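Local coordinates for protein oxidized polyvinyl alcohol hydrolase (Sphingopyxis, PDB 3WLA) that hydrolyses beta-diketones such as 4,6-nonanedione and cleaves oxidized polyvinyl alcohol in the second step of polyvinyl alcohol degradation, at residues 32-37 against 90-95; 54-59 against 161-166; 83-88 against 112-117; 183-188 against 235-240. One frame throughout, in Å; residues are numbered along the deposited sequence.

In the fold
Interactions 1, 3 and 4 all reach the same mixed, mainly parallel sheet of this alpha/beta hydrolase. Interactions 1 and 3 use the neighbouring strands 31-38 and 81-85, with centres about 10 Å apart; interaction 4 joins strands 181-185 and 232-238, its centre about 24 Å from that of interaction 1. Interaction 2 joins the loop after strand 47-53 to the start of helix 163-174, where the probable nucleophile sits, about 8 Å from interaction 3 and 11 Å from interaction 4, centre to centre, touching both. Along the chain interaction 1 crosses interactions 2 and 3, interaction 3 falls wholly between the two segments of interaction 2, and interaction 4 follows. Interaction 1 lies toward the 21-28 side of the sheet; interactions 2 and 4 flank the probable catalytic centre.

Interaction 1. Residues 32-37 against 90-95; sequences KRAFVV and AEQDPN
Ala-34, within strand 32-37, has its CA 5.0 Å from that of Gln-92, which sits with positive phi in a type I' turn running from Ala-90 to Asp-93 and closed by Asp-93 N bonding to Ala-90 O. Gln-92 carries most of the contact. Its chain is extended beyond CG and lies over the strand backbone: CB rests 3.8 Å from Ala-34 CB, and CD lies 3.5 Å from Lys-32 O. With CG anti to the carbonyl carbon (chi1 -51°), the amide reaches as far as Lys-32, whose CB is 3.7 Å from Gln-92 NE2. Gln-92 OE1 also comes within 3.1 Å of Arg-33 O; as both are acceptors they share no proton, and OE1 is instead held by Asp-25 N on strand 21-28. With an alanine here, Asp-25 N would probably lose this acceptor and a gap would open over the Lys-32 carbonyl and Ala-34 CB. Further along, Val-36 CG2 meets Pro-94 CB at 4.1 Å, the two side chains crossing at about a right angle, beside Asn-61 of helix 60-65. The loop after strand 81-85 thus folds back over strand 31-38, which pairs antiparallel with strands 21-28 and 81-85 in the sheet of an alpha/beta hydrolase.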
loop_
_atom_site.group_PDB
_atom_site.type_symbol
_atom_site.label_atom_id
_atom_site.label_comp_id
_atom_site.label_asym_id
_atom_site.label_seq_id
_atom_site.Cartn_x
_atom_site.Cartn_y
_atom_site.Cartn_z
ATOM N N LYS A 32 -14.218 15.941 2.290
ATOM C CA LYS A 32 -13.141 16.814 2.731
ATOM C C LYS A 32 -11.996 15.910 3.233
ATOM O O LYS A 32 -12.109 15.259 4.268
ATOM C CB LYS A 32 -13.638 17.748 3.836
ATOM C CG LYS A 32 -14.650 18.834 3.289
ATOM C CD LYS A 32 -15.136 19.774 4.390
ATOM C CE LYS A 32 -16.376 20.574 3.947
ATOM N NZ LYS A 32 -17.247 21.034 5.114
ATOM N N ARG A 33 -10.882 15.907 2.512
ATOM C CA ARG A 33 -9.767 15.016 2.875
ATOM C C ARG A 33 -8.559 15.780 3.407
ATOM O O ARG A 33 -8.416 16.998 3.200
ATOM C CB ARG A 33 -9.388 14.168 1.664
ATOM C CG ARG A 33 -10.540 13.345 1.046
ATOM C CD ARG A 33 -11.177 12.365 2.070
ATOM N NE ARG A 33 -10.191 11.389 2.586
ATOM C CZ ARG A 33 -9.937 10.211 1.998
ATOM N NH1 ARG A 33 -10.559 9.843 0.881
ATOM N NH2 ARG A 33 -9.092 9.371 2.563
ATOM N N ALA A 34 -7.711 15.056 4.126
ATOM C CA ALA A 34 -6.545 15.635 4.760
ATOM C C ALA A 34 -5.289 14.786 4.502
ATOM O O ALA A 34 -5.387 13.567 4.239
ATOM C CB ALA A 34 -6.807 15.765 6.274
ATOM N N PHE A 35 -4.129 15.430 4.596
ATOM C CA PHE A 35 -2.832 14.750 4.372
ATOM C C PHE A 35 -1.669 15.613 4.877
ATOM O O PHE A 35 -1.786 16.854 4.990
ATOM C CB PHE A 35 -2.655 14.381 2.887
ATOM C CG PHE A 35 -2.764 15.547 1.936
ATOM C CD1 PHE A 35 -3.956 15.839 1.302
ATOM C CD2 PHE A 35 -1.633 16.347 1.660
ATOM C CE1 PHE A 35 -4.050 16.932 0.369
ATOM C CE2 PHE A 35 -1.686 17.422 0.753
ATOM C CZ PHE A 35 -2.887 17.723 0.102
ATOM N N VAL A 36 -0.564 14.954 5.243
ATOM C CA VAL A 36 0.594 15.650 5.778
ATOM C C VAL A 36 1.721 15.669 4.741
ATOM O O VAL A 36 2.096 14.643 4.203
ATOM C CB VAL A 36 1.016 14.973 7.102
ATOM C CG1 VAL A 36 2.207 15.641 7.718
ATOM C CG2 VAL A 36 -0.154 15.025 8.094
ATOM N N VAL A 37 2.242 16.859 4.449
ATOM C CA VAL A 37 3.315 17.035 3.461
ATOM C C VAL A 37 4.644 17.307 4.176
ATOM O O VAL A 37 4.718 18.194 5.042
ATOM C CB VAL A 37 2.984 18.227 2.512
ATOM C CG1 VAL A 37 4.177 18.498 1.525
ATOM C CG2 VAL A 37 1.733 17.886 1.691
ATOM N N ALA A 90 -10.874 8.884 10.087
ATOM C CA ALA A 90 -10.204 9.673 11.123
ATOM C C ALA A 90 -10.689 11.128 11.061
ATOM O O ALA A 90 -10.261 11.962 11.847
ATOM C CB ALA A 90 -8.659 9.622 10.938
ATOM N N GLU A 91 -11.580 11.403 10.116
ATOM C CA GLU A 91 -12.162 12.731 9.915
ATOM C C GLU A 91 -11.139 13.893 9.981
ATOM O O GLU A 91 -11.260 14.820 10.786
ATOM C CB GLU A 91 -13.300 12.922 10.914
ATOM C CG GLU A 91 -14.542 12.069 10.562
ATOM C CD GLU A 91 -15.664 12.228 11.577
ATOM O OE1 GLU A 91 -15.464 11.835 12.758
ATOM O OE2 GLU A 91 -16.749 12.765 11.215
ATOM N N GLN A 92 -10.103 13.791 9.154
ATOM C CA GLN A 92 -9.058 14.817 9.053
ATOM C C GLN A 92 -8.118 15.055 10.224
ATOM O O GLN A 92 -7.318 16.002 10.166
ATOM C CB GLN A 92 -9.694 16.143 8.658
ATOM C CG GLN A 92 -10.563 16.003 7.453
ATOM C CD GLN A 92 -10.730 17.324 6.675
ATOM O OE1 GLN A 92 -9.924 17.661 5.800
ATOM N NE2 GLN A 92 -11.801 18.058 6.988
ATOM N N ASP A 93 -8.209 14.222 11.272
ATOM C CA ASP A 93 -7.341 14.292 12.448
ATOM C C ASP A 93 -6.086 13.371 12.249
ATOM O O ASP A 93 -6.209 12.154 12.303
ATOM C CB ASP A 93 -8.111 13.791 13.672
ATOM C CG ASP A 93 -7.328 13.974 14.962
ATOM O OD1 ASP A 93 -6.085 14.166 14.951
ATOM O OD2 ASP A 93 -7.937 13.937 16.029
ATOM N N PRO A 94 -4.881 13.940 12.075
ATOM C CA PRO A 94 -3.681 13.098 11.871
ATOM C C PRO A 94 -3.146 12.434 13.100
ATOM O O PRO A 94 -2.255 11.591 13.030
ATOM C CB PRO A 94 -2.670 14.057 11.245
ATOM C CG PRO A 94 -3.004 15.407 11.955
ATOM C CD PRO A 94 -4.545 15.384 12.081
ATOM N N ASN A 95 -3.680 12.837 14.243
ATOM C CA ASN A 95 -3.309 12.269 15.522
ATOM C C ASN A 95 -4.274 11.177 16.002
ATOM O O ASN A 95 -4.086 10.614 17.074
ATOM C CB ASN A 95 -3.213 13.423 16.550
ATOM C CG ASN A 95 -2.041 14.328 16.223
ATOM O OD1 ASN A 95 -0.938 13.826 16.048
ATOM N ND2 ASN A 95 -2.270 15.622 16.078
#

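Interaction 2. Residues 54-59 against 161-166; sequences VGTVEA and ISAGGT. With SO4 (sulfate ion), chain D.
Ile-161, ending its strand, sets its carbonyl O 3.4 Å from Gly-55 CA, while its CG2 branch lies 3.8 Å from Glu-58 OE1, the two side chains crossing at about a right angle; Glu-58 OE2 bonds to Ser-69. Ser-162, probably the nucleophile, follows with phi 57° and psi -122°, the strained turn of a nucleophile elbow. Its OG stands anti to the backbone N (chi1 -167°), which turns it to a bound sulfate, 2.6 Å from O1, and it also hydrogen-bonds to His-285. Sulfate O1 is gripped again by Thr-56 N, at 2.8 Å, and by Thr-56 OG1, whose other partner is Trp-111; a nearly straight bond of 2.9 Å from Val-57 N takes sulfate O2. Any side chain at Gly-55 would collide with Ile-161 O, Ser-162 CB and the sulfate, so the bare CA is what lets loop and elbow meet. Next comes Ala-163, whose CB packs 3.9 Å from Gly-55 CA at the first turn of the helix. Gly-164 then brings its CA to 3.3 Å from Val-54 O, where a beta carbon would clash as well; its own N bonds to Ile-161 O. Backbone N-H groups and hydroxyls thus converge on one anion beside Ser-162. The sulfate probably comes from the crystallisation liquor, but its seat is consistent with an oxyanion-binding pocket in which Thr-56 N could steady negative charge on a substrate oxygen.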
loop_
_atom_site.group_PDB
_atom_site.type_symbol
_atom_site.label_atom_id
_atom_site.label_comp_id
_atom_site.label_asym_id
_atom_site.label_seq_id
_atom_site.Cartn_x
_atom_site.Cartn_y
_atom_site.Cartn_z
ATOM N N VAL A 54 -0.962 4.343 7.051
ATOM C CA VAL A 54 -1.188 3.576 8.279
ATOM C C VAL A 54 -2.281 2.544 7.993
ATOM O O VAL A 54 -2.959 2.586 6.970
ATOM C CB VAL A 54 -1.750 4.446 9.460
ATOM C CG1 VAL A 54 -0.649 5.329 10.049
ATOM C CG2 VAL A 54 -2.863 5.351 8.941
ATOM N N GLY A 55 -2.454 1.672 8.970
ATOM C CA GLY A 55 -3.442 0.649 8.925
ATOM C C GLY A 55 -4.669 0.958 9.771
ATOM O O GLY A 55 -5.325 1.997 9.632
ATOM N N THR A 56 -4.980 0.069 10.679
ATOM C CA THR A 56 -6.212 0.248 11.433
ATOM C C THR A 56 -6.098 1.060 12.722
ATOM O O THR A 56 -7.029 1.845 13.055
ATOM C CB THR A 56 -6.785 -1.118 11.856
ATOM O OG1 THR A 56 -6.886 -1.987 10.705
ATOM C CG2 THR A 56 -8.139 -0.911 12.644
ATOM N N VAL A 57 -4.982 0.891 13.438
ATOM C CA VAL A 57 -4.866 1.555 14.740
ATOM C C VAL A 57 -3.784 2.600 14.958
ATOM O O VAL A 57 -3.709 3.194 16.036
ATOM C CB VAL A 57 -4.816 0.516 15.877
ATOM C CG1 VAL A 57 -6.036 -0.439 15.745
ATOM C CG2 VAL A 57 -3.526 -0.260 15.831
ATOM N N GLU A 58 -2.948 2.877 13.963
ATOM C CA GLU A 58 -1.904 3.898 14.188
ATOM C C GLU A 58 -2.296 5.212 13.532
ATOM O O GLU A 58 -2.919 5.242 12.459
ATOM C CB GLU A 58 -0.567 3.415 13.623
ATOM C CG GLU A 58 -0.087 2.123 14.304
ATOM C CD GLU A 58 1.170 1.592 13.625
ATOM O OE1 GLU A 58 1.030 1.142 12.470
ATOM O OE2 GLU A 58 2.264 1.650 14.242
ATOM N N ALA A 59 -1.912 6.316 14.158
ATOM C CA ALA A 59 -2.259 7.650 13.629
ATOM C C ALA A 59 -1.283 7.992 12.507
ATOM O O ALA A 59 -0.113 7.581 12.595
ATOM C CB ALA A 59 -2.077 8.736 14.753
ATOM N N ILE A 161 1.258 -0.234 5.880
ATOM C CA ILE A 161 1.237 -1.373 6.776
ATOM C C ILE A 161 -0.212 -1.834 6.987
ATOM O O ILE A 161 -1.122 -1.010 7.133
ATOM C CB ILE A 161 1.921 -0.981 8.113
ATOM C CG1 ILE A 161 1.798 -2.123 9.125
ATOM C CG2 ILE A 161 1.214 0.300 8.751
ATOM C CD1 ILE A 161 2.379 -3.535 8.673
ATOM N N SER A 162 -0.451 -3.153 6.929
ATOM C CA SER A 162 -1.783 -3.710 7.200
ATOM C C SER A 162 -2.893 -3.130 6.274
ATOM O O SER A 162 -2.781 -3.267 5.062
ATOM C CB SER A 162 -2.089 -3.478 8.708
ATOM O OG SER A 162 -3.223 -4.240 9.147
ATOM N N ALA A 163 -3.964 -2.519 6.792
ATOM C CA ALA A 163 -4.974 -1.954 5.876
ATOM C C ALA A 163 -4.270 -0.992 4.875
ATOM O O ALA A 163 -4.665 -0.893 3.719
ATOM C CB ALA A 163 -6.087 -1.193 6.686
ATOM N N GLY A 164 -3.209 -0.312 5.315
ATOM C CA GLY A 164 -2.501 0.564 4.403
ATOM C C GLY A 164 -1.755 -0.221 3.311
ATOM O O GLY A 164 -1.553 0.279 2.223
ATOM N N GLY A 165 -1.332 -1.447 3.616
ATOM C CA GLY A 165 -0.657 -2.263 2.593
ATOM C C GLY A 165 -1.734 -2.788 1.647
ATOM O O GLY A 165 -1.524 -2.890 0.444
ATOM N N THR A 166 -2.915 -3.073 2.199
ATOM C CA THR A 166 -4.068 -3.547 1.397
ATOM C C THR A 166 -4.459 -2.459 0.376
ATOM O O THR A 166 -4.681 -2.722 -0.829
ATOM C CB THR A 166 -5.302 -3.816 2.263
ATOM O OG1 THR A 166 -4.971 -4.757 3.309
ATOM C CG2 THR A 166 -6.440 -4.433 1.372
HETATM S S SO4 D . -3.117 -2.372 12.244
HETATM O O1 SO4 D . -3.866 -2.465 10.983
HETATM O O2 SO4 D . -2.938 -0.939 12.613
HETATM O O3 SO4 D . -3.888 -2.972 13.305
HETATM O O4 SO4 D . -1.811 -3.032 12.169
#

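Interaction 3. Residues 83-88 against 112-117; sequences ISPVRQ and NPWNDG
Arg-87 lays its aliphatic part, rather than its charge, over the indole of Trp-114: CG stands 3.6 Å from the centroid of the six-membered ring and 25° off its normal, a CH-pi contact. The two side chains cross at about a right angle. A bend at chi3 (-62°) carries the guanidinium away, its plane 42° from that of the ring, to Gly-97 O and, by weak bonds, to Gly-55 O and Thr-56 O. The ring is held at other points too. Pro-85 meets its far end, with CG and the carbonyl O each 3.6 Å from Trp-114 CH2, the oxygen lying at the ring edge; NE1, on the five-membered ring, donates to Val-54 O. Arg-87 over one face, Pro-85 at the edge and the NE1 bond together fix the indole in position and orientation in the protein interior. Pro-113 runs alongside Arg-87, pointing the same way: its CB is 3.9 Å from Arg-87 CD, and its carbonyl O only 3.3 Å from Arg-87 CG. A water ties the backbones together, accepting from Gln-88 N at 2.8 Å and lying 2.9 Å from Pro-113 O, to which it hydrogen-bonds. Trp-114 wedges between the end of strand 81-85 and helix 163-174, touching Ala-163 and Met-167 of that helix, Asp-134 of helix 133-145 and Arg-33 of strand 31-38, while Pro-85 packs on Leu-138 of helix 133-145.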
loop_
_atom_site.group_PDB
_atom_site.type_symbol
_atom_site.label_atom_id
_atom_site.label_comp_id
_atom_site.label_asym_id
_atom_site.label_seq_id
_atom_site.Cartn_x
_atom_site.Cartn_y
_atom_site.Cartn_z
ATOM N N ILE A 83 4.399 12.200 1.514
ATOM C CA ILE A 83 3.030 12.704 1.698
ATOM C C ILE A 83 2.230 11.556 2.363
ATOM O O ILE A 83 2.096 10.479 1.789
ATOM C CB ILE A 83 2.368 13.073 0.346
ATOM C CG1 ILE A 83 3.245 14.021 -0.449
ATOM C CG2 ILE A 83 0.986 13.754 0.574
ATOM C CD1 ILE A 83 2.830 14.078 -1.897
ATOM N N SER A 84 1.744 11.751 3.587
ATOM C CA SER A 84 0.984 10.685 4.238
ATOM C C SER A 84 -0.480 11.151 4.305
ATOM O O SER A 84 -0.761 12.225 4.888
ATOM C CB SER A 84 1.514 10.429 5.644
ATOM O OG SER A 84 0.955 9.222 6.173
ATOM N N PRO A 85 -1.399 10.390 3.686
ATOM C CA PRO A 85 -2.836 10.679 3.636
ATOM C C PRO A 85 -3.552 10.246 4.868
ATOM O O PRO A 85 -3.210 9.242 5.467
ATOM C CB PRO A 85 -3.299 9.924 2.408
ATOM C CG PRO A 85 -2.464 8.638 2.525
ATOM C CD PRO A 85 -1.088 9.125 2.966
ATOM N N VAL A 86 -4.560 11.030 5.255
ATOM C CA VAL A 86 -5.372 10.720 6.408
ATOM C C VAL A 86 -6.609 9.873 5.985
ATOM O O VAL A 86 -7.282 10.157 4.967
ATOM C CB VAL A 86 -5.841 12.025 7.125
ATOM C CG1 VAL A 86 -6.786 11.655 8.276
ATOM C CG2 VAL A 86 -4.568 12.775 7.690
ATOM N N ARG A 87 -6.905 8.839 6.769
ATOM C CA ARG A 87 -8.037 7.938 6.450
ATOM C C ARG A 87 -9.381 8.709 6.590
ATOM O O ARG A 87 -9.518 9.516 7.505
ATOM C CB ARG A 87 -8.054 6.755 7.430
ATOM C CG ARG A 87 -6.875 5.748 7.271
ATOM C CD ARG A 87 -6.700 4.884 8.526
ATOM N NE ARG A 87 -6.372 5.801 9.625
ATOM C CZ ARG A 87 -6.262 5.464 10.905
ATOM N NH1 ARG A 87 -6.432 4.181 11.282
ATOM N NH2 ARG A 87 -5.990 6.440 11.810
ATOM N N GLN A 88 -10.353 8.413 5.727
ATOM C CA GLN A 88 -11.675 9.072 5.800
ATOM C C GLN A 88 -12.263 9.012 7.213
ATOM O O GLN A 88 -12.744 10.022 7.737
ATOM C CB GLN A 88 -12.680 8.412 4.846
ATOM C CG GLN A 88 -12.380 8.602 3.413
ATOM C CD GLN A 88 -13.294 7.809 2.508
ATOM O OE1 GLN A 88 -12.824 7.119 1.590
ATOM N NE2 GLN A 88 -14.607 7.911 2.735
ATOM N N ASN A 112 -13.126 -0.814 7.345
ATOM C CA ASN A 112 -13.291 0.606 7.370
ATOM C C ASN A 112 -12.069 1.549 7.197
ATOM O O ASN A 112 -12.215 2.616 6.639
ATOM C CB ASN A 112 -14.032 1.002 8.660
ATOM C CG ASN A 112 -14.764 2.340 8.529
ATOM O OD1 ASN A 112 -15.263 2.659 7.471
ATOM N ND2 ASN A 112 -14.851 3.091 9.597
ATOM N N PRO A 113 -10.881 1.189 7.686
ATOM C CA PRO A 113 -9.795 2.184 7.485
ATOM C C PRO A 113 -9.548 2.780 6.097
ATOM O O PRO A 113 -9.368 4.009 5.953
ATOM C CB PRO A 113 -8.557 1.464 8.012
ATOM C CG PRO A 113 -9.104 0.526 9.062
ATOM C CD PRO A 113 -10.387 -0.008 8.379
ATOM N N TRP A 114 -9.522 1.913 5.089
ATOM C CA TRP A 114 -9.269 2.360 3.722
ATOM C C TRP A 114 -10.220 1.623 2.829
ATOM O O TRP A 114 -10.558 0.473 3.122
ATOM C CB TRP A 114 -7.828 2.027 3.240
ATOM C CG TRP A 114 -6.717 2.798 3.953
ATOM C CD1 TRP A 114 -5.829 2.312 4.885
ATOM C CD2 TRP A 114 -6.389 4.174 3.768
ATOM N NE1 TRP A 114 -4.978 3.304 5.279
ATOM C CE2 TRP A 114 -5.280 4.459 4.614
ATOM C CE3 TRP A 114 -6.918 5.203 2.969
ATOM C CZ2 TRP A 114 -4.677 5.747 4.683
ATOM C CZ3 TRP A 114 -6.321 6.494 3.039
ATOM C CH2 TRP A 114 -5.205 6.746 3.901
ATOM N N ASN A 115 -10.638 2.297 1.745
ATOM C CA ASN A 115 -11.550 1.718 0.759
ATOM C C ASN A 115 -10.613 0.785 -0.035
ATOM O O ASN A 115 -10.258 1.079 -1.189
ATOM C CB ASN A 115 -12.071 2.799 -0.186
ATOM C CG ASN A 115 -13.053 3.781 0.487
ATOM O OD1 ASN A 115 -13.348 4.836 -0.074
ATOM N ND2 ASN A 115 -13.584 3.421 1.655
ATOM N N ASP A 116 -10.211 -0.318 0.601
ATOM C CA ASP A 116 -9.252 -1.221 -0.012
ATOM C C ASP A 116 -9.707 -2.525 -0.625
ATOM O O ASP A 116 -8.893 -3.259 -1.131
ATOM C CB ASP A 116 -8.111 -1.515 0.975
ATOM C CG ASP A 116 -8.608 -2.131 2.294
ATOM O OD1 ASP A 116 -9.652 -2.845 2.288
ATOM O OD2 ASP A 116 -7.939 -1.909 3.341
ATOM N N GLY A 117 -11.000 -2.818 -0.611
ATOM C CA GLY A 117 -11.424 -4.088 -1.184
ATOM C C GLY A 117 -12.932 -4.199 -1.143
ATOM O O GLY A 117 -13.569 -3.986 -0.100
HETATM O O HOH W 1 -10.103 6.117 4.067
#

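Interaction 4. Residues 183-188 against 235-240; sequences MPISGE and ITVWGG
Ile-185 and Val-237 lie side by side, pointing the same way from two parallel strands, with Ile-185 CG1 3.9 Å from Val-237 CB. Met-183 joins them on this face at a slant: its CG lies 4.0 Å from Val-237 CG2, and its SD 4.2 Å from Ile-235 CG2. With CG anti to the backbone N (chi1 180°), CG and SD reach across to the neighbouring strand. Helix 292-304 covers this apolar face, with Phe-295 touching both Met-183 and Val-237. Trimmed to an alanine, the methionine side chain would probably leave a gap between Ile-235, Val-237 and Phe-295. On the opposite face Pro-184 and Thr-236 cross at about a right angle, and Thr-236 OG1 is bonded to His-276. Pro-184 has no N-H to give, so Ile-235 O, 3.3 Å from Pro-184 CD, receives instead a CA-H...O contact from Met-183 CA at 3.2 Å. Past this one missing rung the parallel pairing continues: Val-237 N bonds to Pro-184 O at 3.1 Å, and Ser-186 N to Val-237 O at 2.8 Å. Ser-186 then leaves the strand with positive phi. Its OG and Gly-239 N, two donors from the strand ends, both bond to OD2 of Asp-243, consistent with second-shell positioning of a probable triad acid paired with His-285 and Ser-162.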
loop_
_atom_site.group_PDB
_atom_site.type_symbol
_atom_site.label_atom_id
_atom_site.label_comp_id
_atom_site.label_asym_id
_atom_site.label_seq_id
_atom_site.Cartn_x
_atom_site.Cartn_y
_atom_site.Cartn_z
ATOM N N MET A 183 5.252 -0.250 -1.837
ATOM C CA MET A 183 5.625 -1.268 -0.873
ATOM C C MET A 183 4.482 -1.663 0.065
ATOM O O MET A 183 4.303 -1.060 1.125
ATOM C CB MET A 183 6.819 -0.795 -0.030
ATOM C CG MET A 183 7.266 -1.828 1.023
ATOM S SD MET A 183 8.860 -1.448 1.673
ATOM C CE MET A 183 8.647 0.277 2.357
ATOM N N PRO A 184 3.690 -2.665 -0.331
ATOM C CA PRO A 184 2.589 -3.122 0.499
ATOM C C PRO A 184 3.147 -3.980 1.604
ATOM O O PRO A 184 3.708 -5.066 1.355
ATOM C CB PRO A 184 1.712 -3.919 -0.470
ATOM C CG PRO A 184 2.647 -4.288 -1.548
ATOM C CD PRO A 184 3.553 -3.139 -1.707
ATOM N N ILE A 185 3.060 -3.508 2.841
ATOM C CA ILE A 185 3.566 -4.317 3.936
ATOM C C ILE A 185 2.435 -5.051 4.640
ATOM O O ILE A 185 1.542 -4.429 5.201
ATOM C CB ILE A 185 4.322 -3.455 4.957
ATOM C CG1 ILE A 185 5.456 -2.725 4.250
ATOM C CG2 ILE A 185 4.777 -4.364 6.092
ATOM C CD1 ILE A 185 6.203 -1.651 5.038
ATOM N N SER A 186 2.479 -6.385 4.632
ATOM C CA SER A 186 1.431 -7.192 5.243
ATOM C C SER A 186 0.027 -6.691 4.924
ATOM O O SER A 186 -0.751 -6.339 5.811
ATOM C CB SER A 186 1.594 -7.260 6.752
ATOM O OG SER A 186 2.918 -7.593 7.105
ATOM N N GLY A 187 -0.282 -6.662 3.628
ATOM C CA GLY A 187 -1.562 -6.243 3.180
ATOM C C GLY A 187 -2.441 -7.413 2.876
ATOM O O GLY A 187 -1.959 -8.514 2.636
ATOM N N GLU A 188 -3.741 -7.198 2.919
ATOM C CA GLU A 188 -4.663 -8.273 2.597
ATOM C C GLU A 188 -4.786 -8.402 1.077
ATOM O O GLU A 188 -4.438 -7.491 0.339
ATOM C CB GLU A 188 -6.036 -7.977 3.140
ATOM C CG GLU A 188 -6.457 -8.799 4.377
ATOM C CD GLU A 188 -6.792 -10.285 4.076
ATOM O OE1 GLU A 188 -6.899 -10.686 2.868
ATOM O OE2 GLU A 188 -6.931 -11.038 5.070
ATOM N N ILE A 235 7.502 -4.014 -3.892
ATOM C CA ILE A 235 8.193 -4.724 -2.824
ATOM C C ILE A 235 7.139 -5.170 -1.822
ATOM O O ILE A 235 6.563 -4.335 -1.116
ATOM C CB ILE A 235 9.231 -3.821 -2.117
ATOM C CG1 ILE A 235 10.318 -3.399 -3.114
ATOM C CG2 ILE A 235 9.822 -4.541 -0.934
ATOM C CD1 ILE A 235 11.248 -2.382 -2.604
ATOM N N THR A 236 6.868 -6.472 -1.752
ATOM C CA THR A 236 5.859 -6.998 -0.815
ATOM C C THR A 236 6.627 -7.408 0.419
ATOM O O THR A 236 7.678 -8.047 0.304
ATOM C CB THR A 236 5.124 -8.238 -1.381
ATOM O OG1 THR A 236 4.320 -7.844 -2.481
ATOM C CG2 THR A 236 4.186 -8.832 -0.327
ATOM N N VAL A 237 6.133 -7.028 1.604
ATOM C CA VAL A 237 6.842 -7.387 2.817
ATOM C C VAL A 237 5.930 -8.251 3.712
ATOM O O VAL A 237 4.772 -7.898 3.959
ATOM C CB VAL A 237 7.322 -6.119 3.585
ATOM C CG1 VAL A 237 7.931 -6.498 4.890
ATOM C CG2 VAL A 237 8.312 -5.309 2.750
ATOM N N TRP A 238 6.458 -9.403 4.163
ATOM C CA TRP A 238 5.776 -10.316 5.062
ATOM C C TRP A 238 6.559 -10.291 6.380
ATOM O O TRP A 238 7.808 -10.346 6.366
ATOM C CB TRP A 238 5.825 -11.740 4.503
ATOM C CG TRP A 238 5.300 -12.790 5.417
ATOM C CD1 TRP A 238 4.035 -12.880 5.943
ATOM C CD2 TRP A 238 5.965 -14.020 5.761
ATOM N NE1 TRP A 238 3.864 -14.108 6.574
ATOM C CE2 TRP A 238 5.028 -14.819 6.478
ATOM C CE3 TRP A 238 7.260 -14.522 5.518
ATOM C CZ2 TRP A 238 5.331 -16.102 6.955
ATOM C CZ3 TRP A 238 7.576 -15.802 5.987
ATOM C CH2 TRP A 238 6.606 -16.578 6.700
ATOM N N GLY A 239 5.863 -10.259 7.515
ATOM C CA GLY A 239 6.583 -10.172 8.804
ATOM C C GLY A 239 6.872 -11.504 9.503
ATOM O O GLY A 239 7.165 -11.534 10.711
ATOM N N GLY A 240 6.729 -12.612 8.769
ATOM C CA GLY A 240 7.008 -13.937 9.366
ATOM C C GLY A 240 5.856 -14.665 10.053
ATOM O O GLY A 240 4.683 -14.338 9.888
#